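Local coordinates for Esterase/lipase (Uncultured bacterium, PDB 3K6K), which probably hydrolyses carboxylic ester bonds, as a bacterial homologue of hormone-sensitive lipase with the alpha/beta hydrolase fold, at residues I83-G88 and I152-S157; W115-R120 and D132-A137; L175-G180 and G239-L244. All blocks are in the same frame, centred on the assembly; numbering follows the deposited sequence.

All three contacts belong to one alpha/beta hydrolase sheet but lie at different depths. Interaction 1 is wholly buried, its centre about 5 Å from that of the chain, and joins two neighbouring parallel strands by backbone hydrogen bonds and interlocking side chains. Interaction 2 packs a helix against the end of strand 113-117 and the loop after it, mixing apolar contacts with a salt bridge and a hydrogen bond at its outer end. The two meet where Phe86 touches Cys134 and Tyr119 OH hydrogen-bonds His87 O. Interaction 3, about 16 Å out, is partly buried, with prolines, a methionine and waters at the loops leading into strands 180-184 and 243-248; a probable hydrogen bond joins Gly180 O to Ile153 N.

Interaction 1: residues I83-G88 and I152-S157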
ATOM      1  N   ILE A  83       3.690  18.994  12.815  1.00 21.99           N
ATOM      2  CA  ILE A  83       2.935  17.766  12.789  1.00 19.88           C
ATOM      3  C   ILE A  83       1.804  17.898  13.822  1.00 19.90           C
ATOM      4  O   ILE A  83       2.042  18.144  15.008  1.00 19.95           O
ATOM      5  CB  ILE A  83       3.801  16.448  13.120  1.00 20.16           C
ATOM      6  CG1 ILE A  83       5.056  16.343  12.233  1.00 17.55           C
ATOM      7  CG2 ILE A  83       2.926  15.194  12.989  1.00 17.24           C
ATOM      8  CD1 ILE A  83       6.029  15.214  12.590  1.00 13.77           C
ATOM      9  N   LEU A  84       0.574  17.723  13.387  1.00 16.89           N
ATOM     10  CA  LEU A  84      -0.486  17.777  14.314  1.00 16.28           C
ATOM     11  C   LEU A  84      -0.868  16.315  14.565  1.00 15.89           C
ATOM     12  O   LEU A  84      -1.354  15.675  13.646  1.00 14.49           O
ATOM     13  CB  LEU A  84      -1.662  18.530  13.691  1.00 15.66           C
ATOM     14  CG  LEU A  84      -2.951  18.580  14.520  1.00 14.86           C
ATOM     15  CD1 LEU A  84      -2.587  19.034  15.976  1.00 10.15           C
ATOM     16  CD2 LEU A  84      -4.012  19.507  13.890  1.00 10.89           C
ATOM     17  N   TYR A  85      -0.640  15.820  15.794  1.00 15.93           N
ATOM     18  CA  TYR A  85      -0.779  14.392  16.132  1.00 16.86           C
ATOM     19  C   TYR A  85      -2.042  14.019  16.965  1.00 17.61           C
ATOM     20  O   TYR A  85      -2.314  14.639  17.996  1.00 18.62           O
ATOM     21  CB  TYR A  85       0.500  13.837  16.813  1.00 17.29           C
ATOM     22  CG  TYR A  85       0.518  12.321  16.827  1.00 18.72           C
ATOM     23  CD1 TYR A  85      -0.147  11.604  17.826  1.00 19.75           C
ATOM     24  CD2 TYR A  85       1.185  11.597  15.808  1.00 20.49           C
ATOM     25  CE1 TYR A  85      -0.172  10.194  17.789  1.00 23.67           C
ATOM     26  CE2 TYR A  85       1.176  10.222  15.764  1.00 20.46           C
ATOM     27  CZ  TYR A  85       0.495   9.512  16.758  1.00 23.60           C
ATOM     28  OH  TYR A  85       0.464   8.133  16.715  1.00 22.06           O
ATOM     29  N   PHE A  86      -2.751  12.968  16.561  1.00 15.88           N
ATOM     30  CA  PHE A  86      -3.838  12.462  17.373  1.00 16.11           C
ATOM     31  C   PHE A  86      -3.546  11.034  17.884  1.00 16.15           C
ATOM     32  O   PHE A  86      -3.316  10.146  17.099  1.00 16.96           O
ATOM     33  CB  PHE A  86      -5.181  12.477  16.608  1.00 14.95           C
ATOM     34  CG  PHE A  86      -5.438  13.719  15.841  1.00 15.96           C
ATOM     35  CD1 PHE A  86      -5.447  14.961  16.471  1.00 18.72           C
ATOM     36  CD2 PHE A  86      -5.698  13.665  14.472  1.00 18.15           C
ATOM     37  CE1 PHE A  86      -5.704  16.120  15.749  1.00 19.60           C
ATOM     38  CE2 PHE A  86      -5.957  14.833  13.723  1.00 17.14           C
ATOM     39  CZ  PHE A  86      -5.959  16.054  14.356  1.00 19.30           C
ATOM     40  N   HIS A  87      -3.582  10.812  19.194  1.00 16.30           N
ATOM     41  CA  HIS A  87      -3.214   9.528  19.782  1.00 16.53           C
ATOM     42  C   HIS A  87      -4.347   8.507  19.619  1.00 16.23           C
ATOM     43  O   HIS A  87      -5.461   8.859  19.336  1.00 15.90           O
ATOM     44  CB  HIS A  87      -2.880   9.718  21.283  1.00 17.09           C
ATOM     45  CG  HIS A  87      -4.083  10.018  22.115  1.00 14.99           C
ATOM     46  ND1 HIS A  87      -4.468  11.302  22.444  1.00 18.19           N
ATOM     47  CD2 HIS A  87      -5.047   9.202  22.592  1.00 12.54           C
ATOM     48  CE1 HIS A  87      -5.575  11.246  23.169  1.00 14.05           C
ATOM     49  NE2 HIS A  87      -5.948   9.986  23.258  1.00 12.45           N
ATOM     50  N   GLY A  88      -4.039   7.237  19.776  1.00 16.83           N
ATOM     51  CA  GLY A  88      -5.047   6.224  19.684  1.00 17.02           C
ATOM     52  C   GLY A  88      -5.429   5.781  21.067  1.00 18.84           C
ATOM     53  O   GLY A  88      -4.954   6.378  22.087  1.00 16.65           O
ATOM     54  N   ILE A 152       1.617  18.364   8.536  1.00 18.54           N
ATOM     55  CA  ILE A 152       1.177  16.981   8.378  1.00 18.12           C
ATOM     56  C   ILE A 152       0.210  16.563   9.502  1.00 18.33           C
ATOM     57  O   ILE A 152       0.342  16.983  10.657  1.00 18.41           O
ATOM     58  CB  ILE A 152       2.374  16.041   8.420  1.00 17.73           C
ATOM     59  CG1 ILE A 152       3.363  16.345   7.261  1.00 16.65           C
ATOM     60  CG2 ILE A 152       1.878  14.610   8.408  1.00 18.47           C
ATOM     61  CD1 ILE A 152       2.880  15.820   5.833  1.00 11.48           C
ATOM     62  N   ILE A 153      -0.748  15.711   9.187  1.00 17.30           N
ATOM     63  CA  ILE A 153      -1.650  15.233  10.215  1.00 16.32           C
ATOM     64  C   ILE A 153      -1.387  13.741  10.369  1.00 17.43           C
ATOM     65  O   ILE A 153      -1.449  13.008   9.371  1.00 16.56           O
ATOM     66  CB  ILE A 153      -3.090  15.413   9.851  1.00 14.88           C
ATOM     67  CG1 ILE A 153      -3.297  16.736   9.142  1.00 12.61           C
ATOM     68  CG2 ILE A 153      -3.959  15.273  11.052  1.00 13.60           C
ATOM     69  CD1 ILE A 153      -3.294  17.962  10.017  1.00 14.67           C
ATOM     70  N   ALA A 154      -1.093  13.329  11.621  1.00 16.60           N
ATOM     71  CA  ALA A 154      -0.648  11.983  11.960  1.00 15.21           C
ATOM     72  C   ALA A 154      -1.420  11.447  13.160  1.00 14.68           C
ATOM     73  O   ALA A 154      -2.016  12.190  13.907  1.00 15.31           O
ATOM     74  CB  ALA A 154       0.825  11.984  12.243  1.00 15.11           C
ATOM     75  N   GLY A 155      -1.406  10.147  13.356  1.00 13.82           N
ATOM     76  CA  GLY A 155      -2.272   9.543  14.366  1.00 12.76           C
ATOM     77  C   GLY A 155      -2.346   8.025  14.225  1.00 12.45           C
ATOM     78  O   GLY A 155      -2.158   7.477  13.119  1.00 12.18           O
ATOM     79  N   ASP A 156      -2.587   7.347  15.342  1.00 10.72           N
ATOM     80  CA  ASP A 156      -2.654   5.891  15.356  1.00 12.37           C
ATOM     81  C   ASP A 156      -4.068   5.367  15.787  1.00 13.11           C
ATOM     82  O   ASP A 156      -4.847   6.058  16.472  1.00 13.49           O
ATOM     83  CB  ASP A 156      -1.510   5.299  16.179  1.00 11.25           C
ATOM     84  CG  ASP A 156      -1.539   5.751  17.647  1.00 15.35           C
ATOM     85  OD1 ASP A 156      -1.085   6.903  17.977  1.00 13.16           O
ATOM     86  OD2 ASP A 156      -2.037   4.967  18.461  1.00 12.89           O
ATOM     87  N   SER A 157      -4.419   4.163  15.407  1.00 13.64           N
ATOM     88  CA  SER A 157      -5.672   3.571  15.835  1.00 15.44           C
ATOM     89  C   SER A 157      -6.815   4.624  15.634  1.00 16.45           C
ATOM     90  O   SER A 157      -7.070   5.033  14.543  1.00 17.11           O
ATOM     91  CB  SER A 157      -5.490   2.996  17.287  0.61 14.58           C
ATOM     92  OG  SER A 157      -6.607   2.367  17.916  0.61 16.95           O
TER
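Phe86 and Ile153 interlock on one face of the parallel strand pair 83-86 and 152-156: CE2 of the ring presses on the CG2 branch of Ile153 at 3.4 Å. Placing Phe86 CG anti to the carbonyl carbon (chi1 -44°) swings the ring obliquely across that methyl. Beside it, the other arm of Ile153 ends in CD1, which meets Leu84 CB at 4.1 Å, so its two branches serve successive same-face neighbours. The other face is stepped differently. Ala154 is small, and its CB fills the notch between Ile83 CG2 (3.9 Å) and Tyr85 CD2 (3.6 Å). The Tyr85 ring then lies over Gly155, whose CA sits 3.9 Å from the ring centroid and 23° off its normal, a CH-pi contact.

Hydrogen bonds from Leu84 N to Ile152 O, Ala154 N to Leu84 O and Phe86 N to Ala154 O knit the backbones in parallel register, while Asp156 N to Phe86 O is weak. The sequence around Ser157 fits the nucleophile elbow of alpha/beta hydrolases: strand 151-156 runs into a strained turn that holds Ser157 at the N-cap position of helix 158-172 and touching His281, consistent with a catalytic triad. His87 and Gly88 begin the HGGG sequence that forms the oxyanion hole in hormone-sensitive lipase relatives.

With Phe86 cut back to an alanine, Ile153 CG2 would probably lose its cover, and Cys134 and Leu162 their apolar neighbour. Gly88 has no side chain and brings its CA to 3.2 Å from Asp156 O. At the edge of the Tyr85 ring and in its plane, OH donates to Asp156 OD1, although the modelled separation of 2.3 Å is too short to be trusted in detail.

Interaction 2: residues W115-R120 and D132-A137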
ATOM      1  N   TRP A 115       2.609  18.619  17.764  1.00 23.16           N
ATOM      2  CA  TRP A 115       1.644  19.123  18.718  1.00 22.77           C
ATOM      3  C   TRP A 115       0.763  17.920  18.928  1.00 22.27           C
ATOM      4  O   TRP A 115      -0.019  17.604  18.046  1.00 22.38           O
ATOM      5  CB  TRP A 115       0.756  20.189  18.065  1.00 21.98           C
ATOM      6  CG  TRP A 115       1.509  21.397  17.583  1.00 23.55           C
ATOM      7  CD1 TRP A 115       2.310  21.475  16.491  1.00 23.16           C
ATOM      8  CD2 TRP A 115       1.532  22.704  18.197  1.00 23.40           C
ATOM      9  NE1 TRP A 115       2.831  22.735  16.370  1.00 25.13           N
ATOM     10  CE2 TRP A 115       2.370  23.515  17.404  1.00 23.91           C
ATOM     11  CE3 TRP A 115       0.924  23.260  19.353  1.00 24.52           C
ATOM     12  CZ2 TRP A 115       2.649  24.875  17.726  1.00 22.32           C
ATOM     13  CZ3 TRP A 115       1.167  24.609  19.669  1.00 23.36           C
ATOM     14  CH2 TRP A 115       2.031  25.409  18.847  1.00 22.76           C
ATOM     15  N   SER A 116       0.904  17.255  20.073  1.00 21.47           N
ATOM     16  CA  SER A 116       0.118  16.073  20.353  1.00 20.35           C
ATOM     17  C   SER A 116      -1.153  16.453  21.084  1.00 20.40           C
ATOM     18  O   SER A 116      -1.142  16.907  22.258  1.00 20.91           O
ATOM     19  CB  SER A 116       0.959  15.001  21.085  1.00 20.38           C
ATOM     20  OG  SER A 116       0.176  13.833  21.340  1.00 17.98           O
ATOM     21  N   LEU A 117      -2.265  16.299  20.389  1.00 19.67           N
ATOM     22  CA  LEU A 117      -3.489  16.880  20.877  1.00 20.30           C
ATOM     23  C   LEU A 117      -4.080  16.066  21.984  1.00 19.95           C
ATOM     24  O   LEU A 117      -4.130  14.878  21.855  1.00 19.92           O
ATOM     25  CB  LEU A 117      -4.495  16.994  19.749  1.00 19.97           C
ATOM     26  CG  LEU A 117      -5.692  17.831  20.127  1.00 22.05           C
ATOM     27  CD1 LEU A 117      -5.288  19.305  19.935  1.00 18.66           C
ATOM     28  CD2 LEU A 117      -6.943  17.454  19.316  1.00 23.05           C
ATOM     29  N   ASP A 118      -4.530  16.705  23.076  1.00 20.74           N
ATOM     30  CA  ASP A 118      -5.392  16.024  24.080  1.00 21.45           C
ATOM     31  C   ASP A 118      -6.871  16.177  23.726  1.00 21.44           C
ATOM     32  O   ASP A 118      -7.660  16.732  24.502  1.00 22.42           O
ATOM     33  CB  ASP A 118      -5.110  16.537  25.522  1.00 22.18           C
ATOM     34  CG  ASP A 118      -5.356  15.483  26.618  1.00 22.61           C
ATOM     35  OD1 ASP A 118      -6.231  14.591  26.529  1.00 24.07           O
ATOM     36  OD2 ASP A 118      -4.626  15.551  27.603  1.00 26.56           O
ATOM     37  N   TYR A 119      -7.264  15.716  22.536  1.00 20.68           N
ATOM     38  CA  TYR A 119      -8.684  15.758  22.153  1.00 19.06           C
ATOM     39  C   TYR A 119      -9.504  15.052  23.196  1.00 18.83           C
ATOM     40  O   TYR A 119      -8.987  14.254  23.921  1.00 16.97           O
ATOM     41  CB  TYR A 119      -8.943  15.127  20.769  1.00 18.22           C
ATOM     42  CG  TYR A 119      -8.661  13.658  20.692  1.00 16.13           C
ATOM     43  CD1 TYR A 119      -9.643  12.729  21.030  1.00 16.13           C
ATOM     44  CD2 TYR A 119      -7.435  13.190  20.254  1.00 14.15           C
ATOM     45  CE1 TYR A 119      -9.370  11.371  20.965  1.00 16.63           C
ATOM     46  CE2 TYR A 119      -7.140  11.800  20.185  1.00 16.05           C
ATOM     47  CZ  TYR A 119      -8.107  10.931  20.556  1.00 18.05           C
ATOM     48  OH  TYR A 119      -7.851   9.599  20.474  1.00 25.15           O
ATOM     49  N   ARG A 120     -10.797  15.359  23.240  1.00 21.30           N
ATOM     50  CA  ARG A 120     -11.723  14.819  24.216  1.00 23.05           C
ATOM     51  C   ARG A 120     -12.076  13.389  23.957  1.00 23.95           C
ATOM     52  O   ARG A 120     -12.419  13.005  22.826  1.00 24.50           O
ATOM     53  CB  ARG A 120     -13.028  15.647  24.259  1.00 24.31           C
ATOM     54  CG  ARG A 120     -13.071  16.675  25.383  1.00 26.80           C
ATOM     55  CD  ARG A 120     -13.896  17.915  25.119  1.00 28.32           C
ATOM     56  NE  ARG A 120     -14.853  17.788  24.026  1.00 34.62           N
ATOM     57  CZ  ARG A 120     -15.057  18.765  23.145  1.00 37.53           C
ATOM     58  NH1 ARG A 120     -14.327  19.861  23.249  1.00 39.34           N
ATOM     59  NH2 ARG A 120     -15.937  18.651  22.158  1.00 37.32           N
ATOM     60  N   ASP A 132     -14.526  17.622  16.655  1.00 21.05           N
ATOM     61  CA  ASP A 132     -14.564  19.100  16.595  1.00 22.00           C
ATOM     62  C   ASP A 132     -13.299  19.694  17.177  1.00 22.73           C
ATOM     63  O   ASP A 132     -12.815  20.717  16.702  1.00 22.54           O
ATOM     64  CB  ASP A 132     -15.764  19.710  17.288  1.00 23.17           C
ATOM     65  CG  ASP A 132     -17.075  19.175  16.780  1.00 24.44           C
ATOM     66  OD1 ASP A 132     -17.974  19.091  17.637  1.00 25.10           O
ATOM     67  OD2 ASP A 132     -17.205  18.846  15.560  1.00 27.11           O
ATOM     68  N   ASP A 133     -12.752  19.002  18.178  1.00 23.07           N
ATOM     69  CA  ASP A 133     -11.520  19.353  18.820  1.00 22.93           C
ATOM     70  C   ASP A 133     -10.331  19.339  17.807  1.00 22.49           C
ATOM     71  O   ASP A 133      -9.514  20.325  17.695  1.00 22.22           O
ATOM     72  CB  ASP A 133     -11.301  18.302  19.922  1.00 24.59           C
ATOM     73  CG  ASP A 133     -12.040  18.619  21.255  1.00 27.18           C
ATOM     74  OD1 ASP A 133     -12.786  19.634  21.339  1.00 30.89           O
ATOM     75  OD2 ASP A 133     -11.843  17.841  22.247  1.00 26.04           O
ATOM     76  N   CYS A 134     -10.246  18.230  17.047  1.00 21.70           N
ATOM     77  CA  CYS A 134      -9.198  18.061  15.991  1.00 19.97           C
ATOM     78  C   CYS A 134      -9.252  19.191  14.962  1.00 20.15           C
ATOM     79  O   CYS A 134      -8.231  19.848  14.678  1.00 20.29           O
ATOM     80  CB  CYS A 134      -9.283  16.677  15.334  1.00 19.02           C
ATOM     81  SG  CYS A 134      -8.819  15.318  16.455  1.00 16.00           S
ATOM     82  N   VAL A 135     -10.458  19.479  14.483  1.00 20.23           N
ATOM     83  CA  VAL A 135     -10.708  20.609  13.549  1.00 20.74           C
ATOM     84  C   VAL A 135     -10.352  21.933  14.151  1.00 20.58           C
ATOM     85  O   VAL A 135      -9.668  22.782  13.537  1.00 22.34           O
ATOM     86  CB  VAL A 135     -12.191  20.690  13.134  1.00 20.76           C
ATOM     87  CG1 VAL A 135     -12.385  21.738  12.080  1.00 19.32           C
ATOM     88  CG2 VAL A 135     -12.658  19.352  12.639  1.00 22.24           C
ATOM     89  N   ALA A 136     -10.799  22.138  15.371  1.00 21.92           N
ATOM     90  CA  ALA A 136     -10.505  23.396  16.040  1.00 22.62           C
ATOM     91  C   ALA A 136      -9.005  23.550  16.151  1.00 23.10           C
ATOM     92  O   ALA A 136      -8.482  24.619  15.867  1.00 24.23           O
ATOM     93  CB  ALA A 136     -11.168  23.452  17.369  1.00 22.82           C
ATOM     94  N   ALA A 137      -8.295  22.460  16.483  1.00 23.43           N
ATOM     95  CA  ALA A 137      -6.835  22.540  16.645  1.00 22.53           C
ATOM     96  C   ALA A 137      -6.140  22.882  15.315  1.00 22.10           C
ATOM     97  O   ALA A 137      -5.253  23.745  15.245  1.00 22.35           O
ATOM     98  CB  ALA A 137      -6.314  21.231  17.215  1.00 22.15           C
TER
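Asp133 meets Arg120 with both carboxylate oxygens, each taking a different part of the arginine. OD2 accepts the backbone N-H of Arg120 through its anti lone pair, at 2.9 Å from Arg120 N. OD1 forms the salt bridge, standing 2.5 Å from Arg120 NH1. The carboxylate does not face the guanidinium as a coplanar pair: their planes are 81° apart, and both oxygens come from the same guanidinium face, so that OD1 reaches NH1 from above the plane and OD2 is displaced toward the rim. A bend of the arginine chain at chi3, where the torsion is only 18°, turns the head back over the carboxylate. Gripped at both oxygens, the carboxylate is restrained from turning, and it probably steadies the exposed guanidinium. Asp133 CB packs on Tyr119 CB at 4.0 Å.

One residue on, Cys134 SG sits beside both Leu117 CD2, at 4.0 Å, and the Tyr119 ring, lying obliquely 5.2 Å from its centroid in a sulfur-aromatic contact. The hydroxyl of that tyrosine is engaged away from the helix, by His87 O. A turn of helix later, Ala137 CB takes up the other methyl of Leu117 at 3.5 Å from CD1, tighter than a usual carbon contact. Leu117 reaches both helix residues because its CG stands anti to the backbone N (chi1 -169°), which spreads the isopropyl fork along the helix.

Helix 129-145 is the helical arm of a beta-alpha-beta crossover from strand 113-117 to strand 151-156, which skips the intervening strand 82-86. Strand 115-117 and helix 132-137 run nearly antiparallel, their axes 10.5 Å apart, with Phe86 of strand 82-86 and Leu162 of helix 158-172 closing round Tyr119 and Cys134.

Interaction 3: residues L175-G180 and G239-L244; sequences LPMPAG and GLPEML
Met177 lies across Pro241 at about a right angle, where the loops leading into the adjacent parallel strands 180-184 and 243-248 of the alpha/beta hydrolase sheet come together. The methionine uses its length in steps: CB stands 4.0 Å from Pro241 CG, SD passes near Pro241 CD, and the methyl CE ends against Leu240 CD2 at 3.2 Å, tighter than usual for two carbons. A bend at chi2 (-59°) steers the chain from the proline toward that leucine, which it approaches obliquely. Leu240 also packs on Thr164 and Leu168 of helix 158-172, and Met177 touches Lys171 there, so the same helix backs both residues.

The two prolines meet obliquely rather than face to face. Pro178 CD is 3.8 Å from Pro241 CG, and Pro241 CB lies 3.5 Å from Pro178 O. Closer to the strands, side-chain contact gives way to backbone: Gly180 CA comes 3.4 Å from Glu242 O.

Glu242 OE1 is held directly by a salt bridge to Arg307, while OE2 faces the waters and CG lies 3.9 Å from Ala179 O. Two waters link the segments: one donates to Glu242 OE2 and weakly to Ala179 O, and the other accepts from Glu242 N at 2.8 Å and donates weakly to Ala179 O at 3.4 Å.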
ATOM      1  N   LEU A 175     -11.660  24.822   4.986  1.00 26.86           N
ATOM      2  CA  LEU A 175     -10.274  25.014   5.411  1.00 26.33           C
ATOM      3  C   LEU A 175      -9.335  24.406   4.367  1.00 25.66           C
ATOM      4  O   LEU A 175      -9.655  23.374   3.787  1.00 25.36           O
ATOM      5  CB  LEU A 175     -10.079  24.367   6.790  1.00 26.82           C
ATOM      6  CG  LEU A 175     -10.471  25.247   7.975  1.00 28.39           C
ATOM      7  CD1 LEU A 175     -10.330  24.494   9.308  1.00 29.46           C
ATOM      8  CD2 LEU A 175      -9.610  26.548   7.919  1.00 28.41           C
ATOM      9  N   PRO A 176      -8.176  25.025   4.129  1.00 24.92           N
ATOM     10  CA  PRO A 176      -7.299  24.375   3.146  1.00 25.08           C
ATOM     11  C   PRO A 176      -6.876  22.984   3.643  1.00 24.96           C
ATOM     12  O   PRO A 176      -7.171  22.643   4.795  1.00 25.18           O
ATOM     13  CB  PRO A 176      -6.087  25.308   3.042  1.00 24.76           C
ATOM     14  CG  PRO A 176      -6.149  26.203   4.241  1.00 25.54           C
ATOM     15  CD  PRO A 176      -7.573  26.212   4.751  1.00 24.76           C
ATOM     16  N   MET A 177      -6.234  22.193   2.772  1.00 23.73           N
ATOM     17  CA  MET A 177      -5.755  20.857   3.118  1.00 21.76           C
ATOM     18  C   MET A 177      -4.257  20.908   3.382  1.00 21.03           C
ATOM     19  O   MET A 177      -3.553  21.669   2.747  1.00 20.54           O
ATOM     20  CB  MET A 177      -6.075  19.834   2.029  1.00 21.47           C
ATOM     21  CG  MET A 177      -7.555  19.436   1.899  1.00 22.97           C
ATOM     22  SD  MET A 177      -8.289  18.725   3.393  1.00 27.36           S
ATOM     23  CE  MET A 177      -9.644  17.842   2.739  1.00 32.87           C
ATOM     24  N   PRO A 178      -3.778  20.060   4.314  1.00 19.98           N
ATOM     25  CA  PRO A 178      -2.416  19.987   4.750  1.00 18.54           C
ATOM     26  C   PRO A 178      -1.524  19.340   3.715  1.00 18.38           C
ATOM     27  O   PRO A 178      -2.004  18.844   2.727  1.00 16.21           O
ATOM     28  CB  PRO A 178      -2.476  19.100   5.983  1.00 18.34           C
ATOM     29  CG  PRO A 178      -3.891  18.982   6.358  1.00 19.12           C
ATOM     30  CD  PRO A 178      -4.659  19.158   5.092  1.00 20.38           C
ATOM     31  N   ALA A 179      -0.207  19.395   3.951  1.00 19.21           N
ATOM     32  CA  ALA A 179       0.734  18.737   3.057  1.00 19.83           C
ATOM     33  C   ALA A 179       0.582  17.206   2.971  1.00 19.36           C
ATOM     34  O   ALA A 179       0.992  16.664   1.989  1.00 19.99           O
ATOM     35  CB  ALA A 179       2.152  19.132   3.401  1.00 19.79           C
ATOM     36  N   GLY A 180      -0.018  16.538   3.962  1.00 19.32           N
ATOM     37  CA  GLY A 180      -0.216  15.052   3.946  1.00 18.23           C
ATOM     38  C   GLY A 180      -0.884  14.463   5.203  1.00 17.66           C
ATOM     39  O   GLY A 180      -1.036  15.118   6.219  1.00 17.72           O
ATOM     40  N   GLY A 239     -10.566  14.547  -2.592  1.00 19.04           N
ATOM     41  CA  GLY A 239      -9.923  15.850  -2.364  1.00 18.99           C
ATOM     42  C   GLY A 239      -9.089  15.893  -1.111  1.00 19.20           C
ATOM     43  O   GLY A 239      -8.414  16.915  -0.801  1.00 18.93           O
ATOM     44  N   LEU A 240      -9.115  14.784  -0.373  1.00 18.75           N
ATOM     45  CA  LEU A 240      -8.121  14.571   0.688  1.00 17.60           C
ATOM     46  C   LEU A 240      -6.706  14.533   0.123  1.00 16.86           C
ATOM     47  O   LEU A 240      -6.522  14.113  -1.033  1.00 17.24           O
ATOM     48  CB  LEU A 240      -8.451  13.307   1.449  1.00 17.04           C
ATOM     49  CG  LEU A 240      -9.715  13.434   2.322  1.00 17.51           C
ATOM     50  CD1 LEU A 240      -9.824  12.197   3.138  1.00 17.34           C
ATOM     51  CD2 LEU A 240      -9.727  14.654   3.252  1.00 16.83           C
ATOM     52  N   PRO A 241      -5.723  14.997   0.907  1.00 15.62           N
ATOM     53  CA  PRO A 241      -4.292  15.075   0.613  1.00 15.27           C
ATOM     54  C   PRO A 241      -3.553  13.728   0.704  1.00 15.51           C
ATOM     55  O   PRO A 241      -4.112  12.722   1.199  1.00 16.32           O
ATOM     56  CB  PRO A 241      -3.756  16.017   1.697  1.00 16.18           C
ATOM     57  CG  PRO A 241      -4.790  16.137   2.719  1.00 15.65           C
ATOM     58  CD  PRO A 241      -6.055  15.516   2.249  1.00 15.61           C
ATOM     59  N   GLU A 242      -2.324  13.662   0.223  1.00 14.44           N
ATOM     60  CA  GLU A 242      -1.668  12.347   0.152  1.00 14.34           C
ATOM     61  C   GLU A 242      -1.549  11.583   1.471  1.00 13.45           C
ATOM     62  O   GLU A 242      -1.252  12.155   2.511  1.00 11.65           O
ATOM     63  CB  GLU A 242      -0.376  12.374  -0.600  1.00 13.87           C
ATOM     64  CG  GLU A 242       0.496  13.528  -0.305  1.00 22.58           C
ATOM     65  CD  GLU A 242       1.534  13.758  -1.423  1.00 29.33           C
ATOM     66  OE1 GLU A 242       2.060  12.773  -1.984  1.00 30.46           O
ATOM     67  OE2 GLU A 242       1.856  14.924  -1.702  1.00 35.98           O
ATOM     68  N   MET A 243      -1.768  10.275   1.391  1.00 13.39           N
ATOM     69  CA  MET A 243      -1.840   9.432   2.553  1.00 13.80           C
ATOM     70  C   MET A 243      -0.675   8.440   2.563  1.00 15.10           C
ATOM     71  O   MET A 243      -0.337   7.859   1.519  1.00 15.38           O
ATOM     72  CB  MET A 243      -3.147   8.673   2.512  1.00 13.62           C
ATOM     73  CG  MET A 243      -4.404   9.497   2.782  1.00 14.70           C
ATOM     74  SD  MET A 243      -5.796   8.336   2.692  1.00 15.28           S
ATOM     75  CE  MET A 243      -7.260   9.279   3.151  1.00 18.13           C
ATOM     76  N   LEU A 244      -0.039   8.297   3.736  1.00 14.71           N
ATOM     77  CA  LEU A 244       0.893   7.215   4.007  1.00 12.81           C
ATOM     78  C   LEU A 244       0.231   6.460   5.153  1.00 13.17           C
ATOM     79  O   LEU A 244      -0.109   7.059   6.171  1.00 13.24           O
ATOM     80  CB  LEU A 244       2.263   7.755   4.395  1.00 13.84           C
ATOM     81  CG  LEU A 244       3.347   6.684   4.720  1.00 14.47           C
ATOM     82  CD1 LEU A 244       3.921   5.928   3.430  1.00  7.50           C
ATOM     83  CD2 LEU A 244       4.461   7.286   5.583  1.00 10.42           C
TER
HETATM   84  O   HOH W   1      -1.173  16.099  -0.535  1.00 31.67           O
HETATM   85  O   HOH W   2       2.890  16.921  -0.759  1.00 39.65           O